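AT-less polyketide synthase (Streptomyces platensis subsp. rosaceus, PDB 4TKT) probably catalyses decarboxylative carbon-carbon bond formation that extends the growing polyketide chain in isomigrastatin biosynthesis, acting as ketosynthase domain KS6 of MgsF. Local coordinates at residues I9-M14 with A369-L374; V256-L261 with G273-T278; L376-G381 with V436-Y441. All blocks are in the same frame, centred on the assembly; numbering follows the deposited sequence.

Interaction 1: residues I9-M14 with A369-L374; sequences IAIVGM and AGLAKL
The backbone N of Met14 is hydrogen-bonded to OD2 of Asp108, which holds this point of the strand while the residue's side chain reaches across to Leu371 and Ala372. The setting is the thiolase fold shared by ketosynthases, in which helices pack against the faces of buried sheets; here strand 9-17 lies against helix 366-380. The two segments run steeply across one another, with 111° between their N-to-C directions. The axes of segments 9-14 and 369-374 come no closer than 11.5 Å, a gap that long side chains have to bridge.

Met14, present as selenomethionine, does most of the bridging. CG stands anti to the backbone N (chi1 -167°) and the chain stays extended beyond it, which carries the methyl group straight out to the helix. There it meets the main chain as well as side chains: Met14 CE lies 3.5 Å from Ala372 N and 3.7 Å from Ala372 CB. Behind it, Met14 SE is 4.1 Å from Ala372 CA, while Met14 CE also sits 4.0 Å from Leu371 CG, so the methyl group settles between two successive residues of the helix. Ala372 has only a methyl side chain, and this lets CE come so near the backbone. Leu24 and Phe27 of helix 24-32 also touch Ala372, and Met14 packs on Ile368 and Leu375 of the same helix as its two main partners.

On another side of the helix, Lys373 sends its amine to a salt bridge with Glu319. The side chains that meet are apolar, and all the touching residues are buried. Ile11, three residues back on the strand, also points at the helix but makes a looser contact. It reaches Leu371 with its terminal methyl, Ile11 CD1 lying 4.4 Å from Leu371 CD2.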
# COMPACT_ATOMS: atom_id res chain seq x y z
N ILE A 9 3.95 -9.04 14.62
CA ILE A 9 4.21 -9.11 13.19
C ILE A 9 4.68 -7.75 12.70
O ILE A 9 3.95 -6.77 12.76
CB ILE A 9 2.96 -9.54 12.40
CG1 ILE A 9 2.45 -10.89 12.92
CG2 ILE A 9 3.28 -9.61 10.92
CD1 ILE A 9 3.47 -11.99 12.86
N ALA A 10 5.92 -7.71 12.21
CA ALA A 10 6.53 -6.46 11.78
C ALA A 10 6.14 -6.10 10.36
O ALA A 10 5.95 -6.97 9.51
CB ALA A 10 8.04 -6.55 11.90
N ILE A 11 6.02 -4.80 10.11
CA ILE A 11 5.82 -4.30 8.75
C ILE A 11 7.15 -3.77 8.22
O ILE A 11 7.66 -2.76 8.71
CB ILE A 11 4.76 -3.19 8.72
CG1 ILE A 11 3.42 -3.73 9.22
CG2 ILE A 11 4.62 -2.63 7.31
CD1 ILE A 11 2.37 -2.67 9.43
N VAL A 12 7.71 -4.46 7.24
CA VAL A 12 9.06 -4.16 6.78
C VAL A 12 9.11 -3.43 5.44
O VAL A 12 10.18 -3.11 4.94
CB VAL A 12 9.90 -5.44 6.66
CG1 VAL A 12 9.94 -6.17 7.99
CG2 VAL A 12 9.34 -6.34 5.58
N GLY A 13 7.94 -3.16 4.87
CA GLY A 13 7.86 -2.45 3.60
C GLY A 13 6.43 -2.13 3.24
O GLY A 13 5.51 -2.86 3.62
N MSE A 14 6.22 -1.04 2.51
CA MSE A 14 4.87 -0.65 2.14
C MSE A 14 4.83 0.13 0.83
O MSE A 14 5.72 0.92 0.54
CB MSE A 14 4.24 0.18 3.25
CG MSE A 14 2.74 0.36 3.10
SE MSE A 14 1.90 1.18 4.66
CE MSE A 14 0.07 0.57 4.34
N ALA A 369 -5.45 1.45 2.71
CA ALA A 369 -5.28 2.90 2.68
C ALA A 369 -5.39 3.45 4.10
O ALA A 369 -4.69 4.40 4.46
CB ALA A 369 -6.32 3.54 1.78
N GLY A 370 -6.27 2.85 4.89
CA GLY A 370 -6.44 3.23 6.28
C GLY A 370 -5.22 2.89 7.10
O GLY A 370 -4.81 3.67 7.96
N LEU A 371 -4.62 1.73 6.83
CA LEU A 371 -3.40 1.33 7.51
C LEU A 371 -2.27 2.29 7.18
O LEU A 371 -1.45 2.63 8.04
CB LEU A 371 -3.01 -0.09 7.11
CG LEU A 371 -1.69 -0.60 7.71
CD1 LEU A 371 -1.75 -0.53 9.22
CD2 LEU A 371 -1.40 -2.01 7.24
N ALA A 372 -2.23 2.74 5.93
CA ALA A 372 -1.22 3.70 5.48
C ALA A 372 -1.31 5.00 6.26
O ALA A 372 -0.31 5.50 6.76
CB ALA A 372 -1.37 3.96 3.99
N LYS A 373 -2.52 5.54 6.37
CA LYS A 373 -2.74 6.78 7.11
C LYS A 373 -2.30 6.65 8.56
O LYS A 373 -1.69 7.56 9.12
CB LYS A 373 -4.22 7.19 7.05
CG LYS A 373 -4.54 8.42 7.89
CD LYS A 373 -6.01 8.76 7.85
CE LYS A 373 -6.37 9.77 8.92
NZ LYS A 373 -7.84 10.01 9.00
N LEU A 374 -2.61 5.50 9.16
CA LEU A 374 -2.28 5.27 10.56
C LEU A 374 -0.77 5.17 10.76
O LEU A 374 -0.22 5.80 11.66
CB LEU A 374 -2.97 4.00 11.06
CG LEU A 374 -2.86 3.71 12.56
CD1 LEU A 374 -3.13 4.96 13.38
CD2 LEU A 374 -3.85 2.61 12.94

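Interaction 2: residues V256-L261 with G273-T278; sequences VLLRPL and GVIRGT
Leu258 and Ile275 meet through their terminal methyl groups, spanning the strand that separates their backbones. In this thiolase-type fold, strand 9-17 runs between strands 252-260 and 273-282, and the two flanking strands reach one another by side chains passing over its two faces. The inner face is the fully buried one. Leu258 CD2 lies 4.0 Å from Ile275 CD1, and the two side chains cross at about a right angle. In both residues the first branch stands anti to the carbonyl carbon (chi1 -59° in Leu258, -61° in Ile275), which swings the chain ends toward each other. Ile11 supports Leu258 from strand 9-17, and helix 188-202 closes over the pair, with Ala196 and Leu200 on Leu258 and Ile193 and Cys197 on Ile275.

The pair on the other face is just as close but lies nearer solvent. Strand 252-260 has just ended, with Pro260 at the N-cap position of helix 261-266, and Leu261, the first helical residue, is partly exposed. It leans over Ala10 to reach the buried Val274, again crossing at about a right angle. Next to Pro260, Arg259 forms salt bridges with Asp267 and Asp269. Val274 offers a single methyl to the fork of the leucine, Val274 CG2 lying 3.9 Å from Leu261 CD1 and 4.1 Å from Leu261 CD2.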
# COMPACT_ATOMS: atom_id res chain seq x y z
N VAL A 256 1.48 -4.40 2.08
CA VAL A 256 2.54 -4.39 3.08
C VAL A 256 3.28 -5.72 3.05
O VAL A 256 2.70 -6.76 2.75
CB VAL A 256 1.99 -4.15 4.50
CG1 VAL A 256 1.63 -2.70 4.69
CG2 VAL A 256 0.79 -5.04 4.77
N LEU A 257 4.58 -5.67 3.35
CA LEU A 257 5.36 -6.88 3.53
C LEU A 257 5.42 -7.21 5.01
O LEU A 257 5.93 -6.42 5.80
CB LEU A 257 6.76 -6.72 2.94
CG LEU A 257 7.56 -8.01 2.74
CD1 LEU A 257 6.80 -8.99 1.85
CD2 LEU A 257 8.93 -7.72 2.14
N LEU A 258 4.89 -8.37 5.39
CA LEU A 258 4.78 -8.73 6.80
C LEU A 258 5.79 -9.80 7.20
O LEU A 258 6.16 -10.66 6.40
CB LEU A 258 3.36 -9.21 7.11
CG LEU A 258 2.26 -8.19 6.83
CD1 LEU A 258 0.92 -8.73 7.27
CD2 LEU A 258 2.57 -6.88 7.52
N ARG A 259 6.20 -9.76 8.46
CA ARG A 259 7.27 -10.61 8.95
C ARG A 259 7.29 -10.64 10.48
O ARG A 259 7.04 -9.62 11.12
CB ARG A 259 8.61 -10.12 8.42
CG ARG A 259 9.78 -11.02 8.71
CD ARG A 259 11.00 -10.61 7.93
NE ARG A 259 12.01 -11.65 7.98
CZ ARG A 259 13.24 -11.52 7.51
NH1 ARG A 259 13.61 -10.37 6.95
NH2 ARG A 259 14.10 -12.52 7.60
N PRO A 260 7.56 -11.82 11.08
CA PRO A 260 7.72 -11.90 12.54
C PRO A 260 8.78 -10.92 13.03
O PRO A 260 9.88 -10.88 12.47
CB PRO A 260 8.16 -13.34 12.76
CG PRO A 260 7.57 -14.09 11.62
CD PRO A 260 7.61 -13.15 10.45
N LEU A 261 8.45 -10.14 14.05
CA LEU A 261 9.30 -9.05 14.52
C LEU A 261 10.74 -9.48 14.82
O LEU A 261 11.68 -8.77 14.49
CB LEU A 261 8.69 -8.41 15.77
CG LEU A 261 9.42 -7.19 16.33
CD1 LEU A 261 9.63 -6.15 15.24
CD2 LEU A 261 8.64 -6.60 17.49
N GLY A 273 6.26 -0.37 11.48
CA GLY A 273 5.29 -0.56 12.54
C GLY A 273 5.14 -2.03 12.88
O GLY A 273 5.70 -2.89 12.19
N VAL A 274 4.39 -2.32 13.93
CA VAL A 274 4.20 -3.70 14.37
C VAL A 274 2.72 -4.00 14.58
O VAL A 274 2.03 -3.29 15.32
CB VAL A 274 4.96 -3.99 15.67
CG1 VAL A 274 4.64 -5.39 16.18
CG2 VAL A 274 6.46 -3.83 15.45
N ILE A 275 2.23 -5.05 13.93
CA ILE A 275 0.87 -5.51 14.14
C ILE A 275 0.80 -6.34 15.41
O ILE A 275 1.42 -7.40 15.50
CB ILE A 275 0.35 -6.32 12.95
CG1 ILE A 275 0.35 -5.47 11.68
CG2 ILE A 275 -1.04 -6.86 13.23
CD1 ILE A 275 -0.07 -6.21 10.43
N ARG A 276 0.06 -5.86 16.40
CA ARG A 276 -0.03 -6.53 17.69
C ARG A 276 -1.14 -7.57 17.71
O ARG A 276 -1.01 -8.61 18.36
CB ARG A 276 -0.26 -5.51 18.81
CG ARG A 276 0.92 -4.59 19.07
CD ARG A 276 1.85 -5.15 20.15
NE ARG A 276 1.16 -5.33 21.43
CZ ARG A 276 1.78 -5.44 22.60
NH1 ARG A 276 3.10 -5.36 22.67
NH2 ARG A 276 1.07 -5.60 23.71
N GLY A 277 -2.22 -7.30 17.00
CA GLY A 277 -3.36 -8.20 16.97
C GLY A 277 -4.36 -7.90 15.87
O GLY A 277 -4.51 -6.76 15.43
N THR A 278 -5.03 -8.94 15.40
CA THR A 278 -6.10 -8.80 14.41
C THR A 278 -7.30 -9.64 14.83
O THR A 278 -7.16 -10.59 15.59
CB THR A 278 -5.64 -9.24 13.01
OG1 THR A 278 -5.35 -10.64 13.01
CG2 THR A 278 -4.41 -8.47 12.57

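Interaction 3: residues L376-G381 with V436-Y441; sequences LQMRHG and VVVEDY
Met378 points from the helix toward the end of the strand and lays its methyl group over the main chain at Asp440. The side chain, a selenomethionine, leaves the helix with CG anti to the carbonyl carbon and then bends at its last torsion (chi3 -44°). That bend turns the methyl onto the peptide joining Glu439 to Asp440, with Met378 CE 3.5 Å from Asp440 N and 3.8 Å from Glu439 C. Selenium stays further back, where Met378 SE faces Val438 CG2 at 4.4 Å, a looser apolar contact.

Asp440 approaches with its CB, 3.7 Å from Met378 CE, while its carboxylate turns elsewhere. CG sits between the backbone N and the carbonyl carbon (chi1 53°), and OD2 takes a salt bridge from Arg414. The same oxygen accepts a hydrogen from a water at 3.1 Å from Asp440 OD2; this water also donates to the main chain of the helix, 2.9 Å from Met378 O. A polar bridge thus runs beside the apolar contact.

In the thiolase fold of the ketosynthase, this is where the C-terminal end of helix 366-380 lies against the outgoing end of strand 432-439. A Schellman motif ends the helix: Gly381, with positive phi, is its C-prime residue, Thr382 N bonds to Gln377 O, and Gly381 N bonds weakly to Met378 O. Trp412 packs on Met378 and also pairs by backbone with Gly381.

One turn back, two donors of His380 grip the carbonyl of Leu376. The backbone N and ring ND1 of His380 reach Leu376 O from opposite faces of the carbonyl plane, the ring bond being distinctly bent. Trp28 stacks with the imidazole, and Arg379 CG lies over the centre of one face of the His380 ring.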
# COMPACT_ATOMS: atom_id res chain seq x y z
N LEU A 376 1.58 6.30 8.78
CA LEU A 376 2.19 7.57 8.42
C LEU A 376 2.05 8.59 9.55
O LEU A 376 2.95 9.40 9.77
CB LEU A 376 1.58 8.12 7.14
CG LEU A 376 2.07 7.49 5.83
CD1 LEU A 376 1.23 7.97 4.66
CD2 LEU A 376 3.54 7.81 5.62
N GLN A 377 0.92 8.56 10.25
CA GLN A 377 0.71 9.45 11.38
C GLN A 377 1.71 9.16 12.49
O GLN A 377 2.22 10.08 13.13
CB GLN A 377 -0.72 9.32 11.91
CG GLN A 377 -1.75 10.08 11.11
CD GLN A 377 -3.15 9.89 11.65
OE1 GLN A 377 -3.92 10.85 11.78
NE2 GLN A 377 -3.50 8.65 11.96
N MSE A 378 2.00 7.88 12.70
CA MSE A 378 2.96 7.48 13.72
C MSE A 378 4.39 7.80 13.29
O MSE A 378 5.22 8.19 14.11
CB MSE A 378 2.83 5.99 14.04
CG MSE A 378 1.42 5.56 14.41
SE MSE A 378 1.35 3.77 15.16
CE MSE A 378 2.52 2.87 13.89
N ARG A 379 4.67 7.63 12.00
CA ARG A 379 6.01 7.87 11.47
C ARG A 379 6.42 9.33 11.65
O ARG A 379 7.57 9.62 11.98
CB ARG A 379 6.08 7.49 9.99
CG ARG A 379 7.39 7.84 9.30
CD ARG A 379 7.39 7.42 7.84
NE ARG A 379 8.57 7.90 7.11
CZ ARG A 379 9.71 7.22 7.01
NH1 ARG A 379 9.83 6.03 7.60
NH2 ARG A 379 10.73 7.72 6.33
N HIS A 380 5.48 10.24 11.43
CA HIS A 380 5.77 11.66 11.53
C HIS A 380 5.30 12.26 12.85
O HIS A 380 5.47 13.45 13.09
CB HIS A 380 5.13 12.42 10.36
CG HIS A 380 5.69 12.03 9.02
ND1 HIS A 380 4.99 11.26 8.12
CD2 HIS A 380 6.87 12.31 8.44
CE1 HIS A 380 5.72 11.08 7.03
NE2 HIS A 380 6.87 11.71 7.20
N GLY A 381 4.71 11.42 13.70
CA GLY A 381 4.21 11.86 14.99
C GLY A 381 3.22 13.00 14.87
O GLY A 381 3.29 13.98 15.62
N VAL A 436 -7.67 -4.16 13.39
CA VAL A 436 -6.24 -4.42 13.48
C VAL A 436 -5.59 -3.46 14.47
O VAL A 436 -5.90 -2.27 14.48
CB VAL A 436 -5.56 -4.29 12.10
CG1 VAL A 436 -4.06 -4.44 12.22
CG2 VAL A 436 -6.12 -5.34 11.15
N VAL A 437 -4.70 -3.99 15.31
CA VAL A 437 -4.02 -3.19 16.32
C VAL A 437 -2.54 -3.04 16.00
O VAL A 437 -1.81 -4.03 15.93
CB VAL A 437 -4.16 -3.82 17.71
CG1 VAL A 437 -3.46 -2.96 18.75
CG2 VAL A 437 -5.62 -4.01 18.06
N VAL A 438 -2.09 -1.80 15.80
CA VAL A 438 -0.69 -1.55 15.46
C VAL A 438 -0.00 -0.59 16.42
O VAL A 438 -0.63 0.30 17.00
CB VAL A 438 -0.56 -0.99 14.02
CG1 VAL A 438 -1.22 -1.91 13.01
CG2 VAL A 438 -1.14 0.41 13.92
N GLU A 439 1.30 -0.79 16.59
CA GLU A 439 2.14 0.13 17.33
C GLU A 439 3.42 0.36 16.54
O GLU A 439 3.83 -0.50 15.77
CB GLU A 439 2.46 -0.41 18.73
CG GLU A 439 3.24 -1.72 18.71
CD GLU A 439 3.69 -2.15 20.10
OE1 GLU A 439 3.25 -1.54 21.09
OE2 GLU A 439 4.49 -3.11 20.19
N ASP A 440 4.06 1.51 16.72
CA ASP A 440 5.33 1.75 16.04
C ASP A 440 6.45 1.01 16.76
O ASP A 440 6.23 0.37 17.79
CB ASP A 440 5.64 3.25 15.93
CG ASP A 440 5.57 3.96 17.26
OD1 ASP A 440 5.36 3.30 18.30
OD2 ASP A 440 5.73 5.20 17.26
N TYR A 441 7.65 1.10 16.21
CA TYR A 441 8.78 0.33 16.72
C TYR A 441 9.79 1.22 17.44
O TYR A 441 10.02 2.36 17.05
CB TYR A 441 9.46 -0.42 15.57
CG TYR A 441 10.71 -1.17 15.96
CD1 TYR A 441 10.65 -2.31 16.75
CD2 TYR A 441 11.96 -0.74 15.53
CE1 TYR A 441 11.79 -3.00 17.11
CE2 TYR A 441 13.11 -1.43 15.88
CZ TYR A 441 13.02 -2.55 16.67
OH TYR A 441 14.17 -3.23 17.02
O HOH W 1 7.36 6.53 15.00

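How the interactions relate
All three contacts are buried, but interaction 1 lies nearest the centre of the chain, while interactions 2 and 3 reach toward partly exposed residues at the ends of their elements. Interactions 1 and 3 share helix 366-380, and a selenomethionine is the main bridge in each: from strand to helix in interaction 1, from helix to strand in interaction 3. Interaction 2 ties together the strands on either side of strand 9-17, part of interaction 1, and strand 273-282 continues the sheet to strand 432-439 of interaction 3. Interactions 1 and 2 rest on apolar side chains; interaction 3 adds a bridging water, held by a carboxylate that Arg414 also binds. Val438 packs on Leu371 and Leu374, joining interactions 1 and 3.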